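Local atomic coordinates of uncharacterized protein (PDB entry 4JZA), a protein that probably removes the 3-phosphate from phosphatidylinositol 3-phosphate, as a Legionella phosphoinositide phosphatase that may act on host lipid metabolism. Residues A[59-70]-A[112-120]; A[675-683]-A[750-761]. All coordinates share one frame; numbering follows the deposited sequence.

Contact 1: A[59-70]-A[112-120]; sequences LIDAYPFSAKNT and LIALNWGCS
W117 is the largest single contributor, its indole set among L59, I60, Y63 and F65. Its CB leaves the backbone away from 59-70, yet the ring comes back toward it. Near CG, F65 CB covers one face, 3.9 Å from the centroid of the five-membered ring. CD1 lies 3.6 Å from Y63 CD2; these two rings are almost parallel (6°) but slid apart. NE1 gives a weak hydrogen bond to Y63 O (3.4 Å), at the indole edge, where tryptophan can answer a carbonyl at a helix end. CE2 lies between that carbonyl and F65 CB. CZ2 and CH2 reach L59 CG, each 3.9 Å away, on the face opposite F65, while I60 CA borders the edge. F65, its CG set between the backbone N and the carbonyl carbon (chi1 57°), also turns its ring edge toward the six-membered face.

N116 OD1 stands over the centre of the F65 ring, and N69 ND2 bonds N116 O (3.1 Å, 156°), tying the loop to the helix end. There G118 closes a Schellman motif, whose positive phi favours glycine.

Helices 41-62 and 95-116 thus meet at their C-terminal ends, among helices 74-87, 122-140 and 315-325.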
loop_
_atom_site.group_PDB
_atom_site.type_symbol
_atom_site.label_atom_id
_atom_site.label_comp_id
_atom_site.label_asym_id
_atom_site.label_seq_id
_atom_site.Cartn_x
_atom_site.Cartn_y
_atom_site.Cartn_z
ATOM N N LEU A 59 -1.444 13.517 2.316
ATOM C CA LEU A 59 -0.134 13.476 2.964
ATOM C C LEU A 59 0.165 14.809 3.599
ATOM O O LEU A 59 0.595 14.889 4.759
ATOM C CB LEU A 59 0.928 13.102 1.922
ATOM C CG LEU A 59 2.371 13.079 2.374
ATOM C CD1 LEU A 59 2.641 12.097 3.495
ATOM C CD2 LEU A 59 3.248 12.803 1.162
ATOM N N ILE A 60 -0.075 15.870 2.842
ATOM C CA ILE A 60 0.319 17.194 3.287
ATOM C C ILE A 60 -0.589 17.704 4.400
ATOM O O ILE A 60 -0.126 18.407 5.302
ATOM C CB ILE A 60 0.469 18.187 2.116
ATOM C CG1 ILE A 60 1.304 19.391 2.551
ATOM C CG2 ILE A 60 -0.874 18.616 1.571
ATOM C CD1 ILE A 60 1.947 20.137 1.391
ATOM N N ASP A 61 -1.861 17.333 4.346
ATOM C CA ASP A 61 -2.802 17.677 5.396
ATOM C C ASP A 61 -2.573 16.802 6.660
ATOM O O ASP A 61 -2.868 17.217 7.745
ATOM C CB ASP A 61 -4.262 17.543 4.891
ATOM C CG ASP A 61 -4.630 18.581 3.792
ATOM O OD1 ASP A 61 -3.863 19.543 3.584
ATOM O OD2 ASP A 61 -5.669 18.427 3.120
ATOM N N ALA A 62 -2.035 15.599 6.544
ATOM C CA ALA A 62 -1.982 14.670 7.693
ATOM C C ALA A 62 -0.627 14.610 8.347
ATOM O O ALA A 62 -0.540 14.430 9.546
ATOM C CB ALA A 62 -2.358 13.282 7.238
ATOM N N TYR A 63 0.437 14.729 7.555
ATOM C CA TYR A 63 1.763 14.455 8.059
ATOM C C TYR A 63 2.593 15.762 8.153
ATOM O O TYR A 63 2.922 16.377 7.135
ATOM C CB TYR A 63 2.418 13.328 7.234
ATOM C CG TYR A 63 3.673 12.713 7.832
ATOM C CD1 TYR A 63 3.758 12.410 9.190
ATOM C CD2 TYR A 63 4.787 12.414 7.032
ATOM C CE1 TYR A 63 4.917 11.873 9.747
ATOM C CE2 TYR A 63 5.969 11.867 7.585
ATOM C CZ TYR A 63 6.021 11.601 8.946
ATOM O OH TYR A 63 7.134 11.059 9.554
ATOM N N PRO A 64 2.919 16.193 9.402
ATOM C CA PRO A 64 3.784 17.365 9.570
ATOM C C PRO A 64 5.196 17.186 9.021
ATOM O O PRO A 64 5.847 16.166 9.283
ATOM C CB PRO A 64 3.870 17.523 11.099
ATOM C CG PRO A 64 3.666 16.148 11.625
ATOM C CD PRO A 64 2.584 15.609 10.721
ATOM N N PHE A 65 5.665 18.193 8.291
ATOM C CA PHE A 65 7.066 18.310 7.910
ATOM C C PHE A 65 7.651 19.440 8.726
ATOM O O PHE A 65 7.035 20.491 8.840
ATOM C CB PHE A 65 7.210 18.593 6.422
ATOM C CG PHE A 65 6.491 19.821 5.949
ATOM C CD1 PHE A 65 5.118 19.812 5.743
ATOM C CD2 PHE A 65 7.192 20.958 5.645
ATOM C CE1 PHE A 65 4.461 20.938 5.277
ATOM C CE2 PHE A 65 6.546 22.080 5.164
ATOM C CZ PHE A 65 5.178 22.074 4.984
ATOM N N SER A 66 8.834 19.221 9.291
ATOM C CA SER A 66 9.619 20.291 9.913
ATOM C C SER A 66 9.748 21.567 9.014
ATOM O O SER A 66 9.946 21.472 7.787
ATOM C CB SER A 66 11.003 19.735 10.254
ATOM O OG SER A 66 11.826 20.744 10.780
ATOM N N ALA A 67 9.624 22.751 9.629
ATOM C CA ALA A 67 9.716 24.060 8.900
ATOM C C ALA A 67 11.158 24.410 8.527
ATOM O O ALA A 67 11.415 25.260 7.682
ATOM C CB ALA A 67 9.112 25.187 9.728
ATOM N N LYS A 68 12.080 23.717 9.173
ATOM C CA LYS A 68 13.492 23.761 8.862
ATOM C C LYS A 68 13.900 23.015 7.596
ATOM O O LYS A 68 15.024 23.166 7.140
ATOM C CB LYS A 68 14.274 23.118 10.003
ATOM C CG LYS A 68 14.058 23.722 11.386
ATOM C CD LYS A 68 15.255 24.547 11.812
ATOM C CE LYS A 68 15.366 24.616 13.328
ATOM N NZ LYS A 68 15.778 25.983 13.732
ATOM N N ASN A 69 13.053 22.171 7.022
ATOM C CA ASN A 69 13.474 21.451 5.802
ATOM C C ASN A 69 13.616 22.332 4.586
ATOM O O ASN A 69 14.489 22.088 3.767
ATOM C CB ASN A 69 12.487 20.364 5.454
ATOM C CG ASN A 69 12.538 19.210 6.413
ATOM O OD1 ASN A 69 13.488 19.057 7.162
ATOM N ND2 ASN A 69 11.525 18.373 6.368
ATOM N N THR A 70 12.787 23.377 4.491
ATOM C CA THR A 70 12.569 24.091 3.233
ATOM C C THR A 70 11.807 25.351 3.528
ATOM O O THR A 70 10.935 25.331 4.383
ATOM C CB THR A 70 11.719 23.207 2.293
ATOM O OG1 THR A 70 12.567 22.247 1.678
ATOM C CG2 THR A 70 11.103 23.934 1.194
ATOM N N LEU A 112 9.327 15.755 -5.000
ATOM C CA LEU A 112 8.795 16.832 -4.188
ATOM C C LEU A 112 8.611 16.412 -2.733
ATOM O O LEU A 112 8.904 17.168 -1.823
ATOM C CB LEU A 112 7.474 17.289 -4.769
ATOM C CG LEU A 112 6.815 18.371 -3.977
ATOM C CD1 LEU A 112 7.806 19.514 -3.919
ATOM C CD2 LEU A 112 5.574 18.845 -4.643
ATOM N N ILE A 113 8.141 15.191 -2.517
ATOM C CA ILE A 113 8.044 14.624 -1.176
ATOM C C ILE A 113 9.411 14.418 -0.536
ATOM O O ILE A 113 9.626 14.803 0.594
ATOM C CB ILE A 113 7.251 13.320 -1.195
ATOM C CG1 ILE A 113 5.792 13.626 -1.532
ATOM C CG2 ILE A 113 7.335 12.591 0.140
ATOM C CD1 ILE A 113 5.023 12.407 -1.984
ATOM N N ALA A 114 10.372 13.866 -1.254
ATOM C CA ALA A 114 11.681 13.672 -0.640
ATOM C C ALA A 114 12.307 15.001 -0.213
ATOM O O ALA A 114 12.964 15.074 0.834
ATOM C CB ALA A 114 12.602 12.956 -1.584
ATOM N N LEU A 115 12.155 16.022 -1.060
ATOM C CA LEU A 115 12.571 17.404 -0.787
ATOM C C LEU A 115 11.848 18.015 0.404
ATOM O O LEU A 115 12.480 18.353 1.393
ATOM C CB LEU A 115 12.280 18.302 -1.970
ATOM C CG LEU A 115 12.593 19.795 -1.727
ATOM C CD1 LEU A 115 14.061 19.968 -1.361
ATOM C CD2 LEU A 115 12.263 20.628 -2.946
ATOM N N ASN A 116 10.535 18.199 0.319
ATOM C CA ASN A 116 9.838 18.843 1.424
ATOM C C ASN A 116 9.845 18.061 2.776
ATOM O O ASN A 116 9.822 18.666 3.849
ATOM C CB ASN A 116 8.411 19.202 1.040
ATOM C CG ASN A 116 7.689 20.017 2.125
ATOM O OD1 ASN A 116 6.735 19.544 2.769
ATOM N ND2 ASN A 116 8.150 21.255 2.331
ATOM N N TRP A 117 9.913 16.748 2.751
ATOM C CA TRP A 117 9.915 15.983 4.007
ATOM C C TRP A 117 11.336 15.582 4.409
ATOM O O TRP A 117 11.540 14.981 5.457
ATOM C CB TRP A 117 8.999 14.737 3.913
ATOM C CG TRP A 117 7.557 15.031 4.290
ATOM C CD1 TRP A 117 6.983 14.882 5.525
ATOM C CD2 TRP A 117 6.541 15.562 3.435
ATOM N NE1 TRP A 117 5.668 15.296 5.482
ATOM C CE2 TRP A 117 5.382 15.734 4.213
ATOM C CE3 TRP A 117 6.513 15.934 2.103
ATOM C CZ2 TRP A 117 4.195 16.209 3.689
ATOM C CZ3 TRP A 117 5.352 16.436 1.588
ATOM C CH2 TRP A 117 4.190 16.559 2.379
ATOM N N GLY A 118 12.315 15.918 3.573
ATOM C CA GLY A 118 13.714 15.701 3.914
ATOM C C GLY A 118 14.049 14.243 4.109
ATOM O O GLY A 118 14.659 13.884 5.099
ATOM N N CYS A 119 13.664 13.431 3.136
ATOM C CA CYS A 119 13.847 12.007 3.196
ATOM C C CYS A 119 15.278 11.672 2.833
ATOM O O CYS A 119 15.725 12.035 1.747
ATOM C CB CYS A 119 12.908 11.324 2.193
ATOM S SG CYS A 119 11.104 11.491 2.499
ATOM N N SER A 120 15.991 10.952 3.699
ATOM C CA SER A 120 17.367 10.525 3.373
ATOM C C SER A 120 17.371 9.587 2.211
ATOM O O SER A 120 18.275 9.642 1.417
ATOM C CB SER A 120 18.071 9.836 4.538
ATOM O OG SER A 120 17.103 9.226 5.353
#

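Contact 2: A[675-683]-A[750-761]; sequences KKLLCRLVA and IIRIEKILQVVS
C679 and E754 interlock by knobs-into-holes packing. The C679 side chain enters the hole formed by E754, L757, Q758 and S761, and E754 in return sits among K676, C679, R680 and A683. The axes of 676-683 and 750-761 run roughly antiparallel, at 141°, and come within 8.2 Å. Small residues make this closeness possible: C679 SG rests against the backbone of the other helix, 3.5 Å from Q758 N, and A683 CB meets I750 O at the same distance, 3.5 Å.

Apolar contacts complete the inner side. V682 CG1 touches L757 CD1 at 3.8 Å, the two side chains crossing at about a right angle, while the CG2 branches of I750 and I753 both lean on A683 CB. Beta-branched I750 and I753 each offer this methyl close to the backbone, near enough to meet the lone CB of the alanine.

Charge works at the outer side. With CG anti to its backbone N (chi1 174°) and the chain extended beyond, E754 lies beside R680, pointing the same way. R680 NH2 forms a salt bridge to E754 OE1 (3.2 Å), supplemented by a weak hydrogen bond from R680 NE to E754 OE2 (3.5 Å). Guanidinium and carboxylate planes stand 86° apart, so the two contacts do not form a coplanar pair. K676 NZ, near but not touching the carboxylate, probably adds to the favourable field, and its methylenes run past the Q758 amide.

Hydroxyl bonding is local: S761 OG returns to Q758 O within its own helix (2.6 Å), and K675 CB approaches that hydroxyl.

Beyond this crossing, I753 also reaches C691 and Y695 farther along helix 676-702. On its other sides helix 748-761 packs against helices 731-740 and 772-782, making it part of an all-helical C-terminal bundle.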
loop_
_atom_site.group_PDB
_atom_site.type_symbol
_atom_site.label_atom_id
_atom_site.label_comp_id
_atom_site.label_asym_id
_atom_site.label_seq_id
_atom_site.Cartn_x
_atom_site.Cartn_y
_atom_site.Cartn_z
ATOM N N LYS A 675 19.959 20.593 -7.072
ATOM C CA LYS A 675 19.045 21.480 -6.387
ATOM C C LYS A 675 17.979 22.065 -7.285
ATOM O O LYS A 675 17.322 23.018 -6.936
ATOM C CB LYS A 675 19.852 22.587 -5.787
ATOM C CG LYS A 675 20.735 22.134 -4.649
ATOM C CD LYS A 675 19.997 22.075 -3.321
ATOM C CE LYS A 675 20.999 22.273 -2.174
ATOM N NZ LYS A 675 20.405 22.187 -0.801
ATOM N N LYS A 676 17.790 21.494 -8.449
ATOM C CA LYS A 676 17.049 22.176 -9.480
ATOM C C LYS A 676 15.596 22.427 -9.110
ATOM O O LYS A 676 15.017 23.426 -9.536
ATOM C CB LYS A 676 17.144 21.379 -10.776
ATOM C CG LYS A 676 16.235 21.878 -11.906
ATOM C CD LYS A 676 16.824 21.612 -13.294
ATOM C CE LYS A 676 16.094 22.393 -14.379
ATOM N NZ LYS A 676 16.637 21.982 -15.701
ATOM N N LEU A 677 15.012 21.511 -8.353
ATOM C CA LEU A 677 13.591 21.537 -8.027
ATOM C C LEU A 677 13.303 22.610 -6.980
ATOM O O LEU A 677 12.345 23.397 -7.115
ATOM C CB LEU A 677 13.108 20.137 -7.532
ATOM C CG LEU A 677 11.661 20.033 -6.998
ATOM C CD1 LEU A 677 10.580 20.254 -8.071
ATOM C CD2 LEU A 677 11.438 18.726 -6.273
ATOM N N LEU A 678 14.133 22.616 -5.936
ATOM C CA LEU A 678 14.103 23.625 -4.879
ATOM C C LEU A 678 14.194 25.031 -5.447
ATOM O O LEU A 678 13.464 25.892 -5.018
ATOM C CB LEU A 678 15.252 23.400 -3.909
ATOM C CG LEU A 678 15.362 24.429 -2.777
ATOM C CD1 LEU A 678 14.206 24.397 -1.833
ATOM C CD2 LEU A 678 16.615 24.251 -1.969
ATOM N N CYS A 679 15.094 25.243 -6.402
ATOM C CA CYS A 679 15.227 26.507 -7.072
ATOM C C CYS A 679 13.993 26.824 -7.922
ATOM O O CYS A 679 13.542 27.950 -7.946
ATOM C CB CYS A 679 16.454 26.538 -7.975
ATOM S SG CYS A 679 18.060 26.364 -7.135
ATOM N N ARG A 680 13.481 25.849 -8.650
ATOM C CA ARG A 680 12.310 26.053 -9.508
ATOM C C ARG A 680 11.127 26.545 -8.686
ATOM O O ARG A 680 10.442 27.493 -9.098
ATOM C CB ARG A 680 11.930 24.766 -10.209
ATOM C CG ARG A 680 10.529 24.790 -10.794
ATOM C CD ARG A 680 10.307 23.662 -11.756
ATOM N NE ARG A 680 11.052 23.931 -12.977
ATOM C CZ ARG A 680 11.671 22.997 -13.689
ATOM N NH1 ARG A 680 11.687 21.724 -13.282
ATOM N NH2 ARG A 680 12.325 23.349 -14.782
ATOM N N LEU A 681 10.941 25.914 -7.524
ATOM C CA LEU A 681 9.837 26.200 -6.642
ATOM C C LEU A 681 10.060 27.459 -5.834
ATOM O O LEU A 681 9.100 28.160 -5.510
ATOM C CB LEU A 681 9.615 25.022 -5.668
ATOM C CG LEU A 681 9.064 23.698 -6.235
ATOM C CD1 LEU A 681 8.804 22.658 -5.141
ATOM C CD2 LEU A 681 7.797 23.942 -7.041
ATOM N N VAL A 682 11.319 27.753 -5.470
ATOM C CA VAL A 682 11.617 29.006 -4.790
ATOM C C VAL A 682 11.293 30.141 -5.728
ATOM O O VAL A 682 10.686 31.108 -5.333
ATOM C CB VAL A 682 13.028 29.031 -4.271
ATOM C CG1 VAL A 682 13.514 30.443 -3.995
ATOM C CG2 VAL A 682 13.106 28.214 -3.005
ATOM N N ALA A 683 11.615 30.019 -7.000
ATOM C CA ALA A 683 11.309 31.107 -7.903
ATOM C C ALA A 683 9.812 31.268 -8.077
ATOM O O ALA A 683 9.341 32.368 -8.307
ATOM C CB ALA A 683 11.975 30.914 -9.240
ATOM N N ILE A 750 10.998 34.836 -13.950
ATOM C CA ILE A 750 10.895 33.742 -12.987
ATOM C C ILE A 750 11.895 32.636 -13.348
ATOM O O ILE A 750 12.546 32.111 -12.463
ATOM C CB ILE A 750 9.471 33.169 -12.908
ATOM C CG1 ILE A 750 8.488 34.248 -12.449
ATOM C CG2 ILE A 750 9.380 32.010 -11.938
ATOM C CD1 ILE A 750 7.054 33.739 -12.213
ATOM N N ILE A 751 12.020 32.298 -14.635
ATOM C CA ILE A 751 12.958 31.256 -15.070
ATOM C C ILE A 751 14.393 31.754 -14.882
ATOM O O ILE A 751 15.278 31.024 -14.452
ATOM C CB ILE A 751 12.808 30.765 -16.567
ATOM C CG1 ILE A 751 11.519 31.230 -17.286
ATOM C CG2 ILE A 751 12.919 29.240 -16.640
ATOM C CD1 ILE A 751 10.410 30.200 -17.435
ATOM N N ARG A 752 14.635 33.005 -15.224
ATOM C CA ARG A 752 15.963 33.604 -15.021
ATOM C C ARG A 752 16.374 33.492 -13.538
ATOM O O ARG A 752 17.504 33.102 -13.252
ATOM C CB ARG A 752 15.992 35.060 -15.472
ATOM C CG ARG A 752 15.721 35.315 -16.952
ATOM C CD ARG A 752 16.859 34.806 -17.814
ATOM N NE ARG A 752 16.590 34.920 -19.255
ATOM C CZ ARG A 752 16.970 35.934 -20.033
ATOM N NH1 ARG A 752 17.639 36.970 -19.523
ATOM N NH2 ARG A 752 16.664 35.928 -21.331
ATOM N N ILE A 753 15.444 33.780 -12.612
ATOM C CA ILE A 753 15.757 33.722 -11.193
ATOM C C ILE A 753 15.958 32.260 -10.780
ATOM O O ILE A 753 16.830 31.978 -9.993
ATOM C CB ILE A 753 14.748 34.525 -10.297
ATOM C CG1 ILE A 753 15.293 35.869 -9.865
ATOM C CG2 ILE A 753 14.559 33.909 -8.927
ATOM C CD1 ILE A 753 15.656 36.803 -10.977
ATOM N N GLU A 754 15.156 31.344 -11.321
ATOM C CA GLU A 754 15.341 29.894 -11.104
ATOM C C GLU A 754 16.792 29.547 -11.434
ATOM O O GLU A 754 17.513 28.918 -10.644
ATOM C CB GLU A 754 14.370 29.049 -11.982
ATOM C CG GLU A 754 14.584 27.533 -11.919
ATOM C CD GLU A 754 13.652 26.706 -12.817
ATOM O OE1 GLU A 754 14.065 25.609 -13.274
ATOM O OE2 GLU A 754 12.501 27.114 -13.061
ATOM N N LYS A 755 17.198 29.972 -12.619
ATOM C CA LYS A 755 18.488 29.591 -13.135
ATOM C C LYS A 755 19.618 30.251 -12.383
ATOM O O LYS A 755 20.614 29.627 -12.122
ATOM C CB LYS A 755 18.575 29.900 -14.630
ATOM C CG LYS A 755 17.816 28.897 -15.497
ATOM C CD LYS A 755 17.713 29.444 -16.902
ATOM C CE LYS A 755 17.143 28.430 -17.866
ATOM N NZ LYS A 755 17.738 28.671 -19.214
ATOM N N ILE A 756 19.452 31.516 -12.037
ATOM C CA ILE A 756 20.426 32.215 -11.264
ATOM C C ILE A 756 20.601 31.592 -9.908
ATOM O O ILE A 756 21.708 31.533 -9.394
ATOM C CB ILE A 756 20.020 33.662 -11.103
ATOM C CG1 ILE A 756 20.229 34.385 -12.457
ATOM C CG2 ILE A 756 20.837 34.344 -10.002
ATOM C CD1 ILE A 756 19.619 35.779 -12.519
ATOM N N LEU A 757 19.513 31.140 -9.309
ATOM C CA LEU A 757 19.595 30.448 -8.050
ATOM C C LEU A 757 20.253 29.059 -8.122
ATOM O O LEU A 757 20.875 28.637 -7.164
ATOM C CB LEU A 757 18.213 30.301 -7.476
ATOM C CG LEU A 757 17.466 31.504 -6.939
ATOM C CD1 LEU A 757 16.000 31.120 -6.781
ATOM C CD2 LEU A 757 18.017 31.916 -5.590
ATOM N N GLN A 758 20.087 28.343 -9.230
ATOM C CA GLN A 758 20.900 27.154 -9.516
ATOM C C GLN A 758 22.430 27.458 -9.420
ATOM O O GLN A 758 23.197 26.726 -8.766
ATOM C CB GLN A 758 20.611 26.606 -10.919
ATOM C CG GLN A 758 19.610 25.462 -10.963
ATOM C CD GLN A 758 18.863 25.348 -12.300
ATOM O OE1 GLN A 758 19.193 25.984 -13.302
ATOM N NE2 GLN A 758 17.854 24.532 -12.307
ATOM N N VAL A 759 22.873 28.523 -10.093
ATOM C CA VAL A 759 24.246 28.930 -9.985
ATOM C C VAL A 759 24.688 29.177 -8.533
ATOM O O VAL A 759 25.652 28.577 -8.067
ATOM C CB VAL A 759 24.485 30.212 -10.750
ATOM C CG1 VAL A 759 25.909 30.685 -10.496
ATOM C CG2 VAL A 759 24.265 29.959 -12.241
ATOM N N VAL A 760 23.970 30.045 -7.836
ATOM C CA VAL A 760 24.259 30.356 -6.451
ATOM C C VAL A 760 24.281 29.127 -5.541
ATOM O O VAL A 760 25.103 29.019 -4.653
ATOM C CB VAL A 760 23.214 31.366 -5.876
ATOM C CG1 VAL A 760 23.297 31.462 -4.344
ATOM C CG2 VAL A 760 23.405 32.760 -6.488
ATOM N N SER A 761 23.343 28.214 -5.742
ATOM C CA SER A 761 23.242 27.062 -4.858
ATOM C C SER A 761 24.492 26.175 -4.939
ATOM O O SER A 761 24.736 25.416 -4.016
ATOM C CB SER A 761 22.072 26.215 -5.278
ATOM O OG SER A 761 22.323 25.595 -6.556
#

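In the fold
Both contacts are partly buried, but the centre of contact 1 lies about 20 Å, and that of contact 2 about 34 Å, from the centre of the chain, the latter out toward the C-terminal end. They share no element, yet they touch: L112 and L115 of helix 95-116 pack on L677, L678 and L681 of helix 676-702. L677 and L681 point away from 750-761, so the start of helix 676-702 is packed between helix 95-116 and helix 748-761; the contact centres are about 19 Å apart. The chemistry differs accordingly. Contact 1 joins helix ends and a loop through aromatic rings and bonds to backbone carbonyls; contact 2 joins helix flanks through small and aliphatic residues, with ion pairing at its edge.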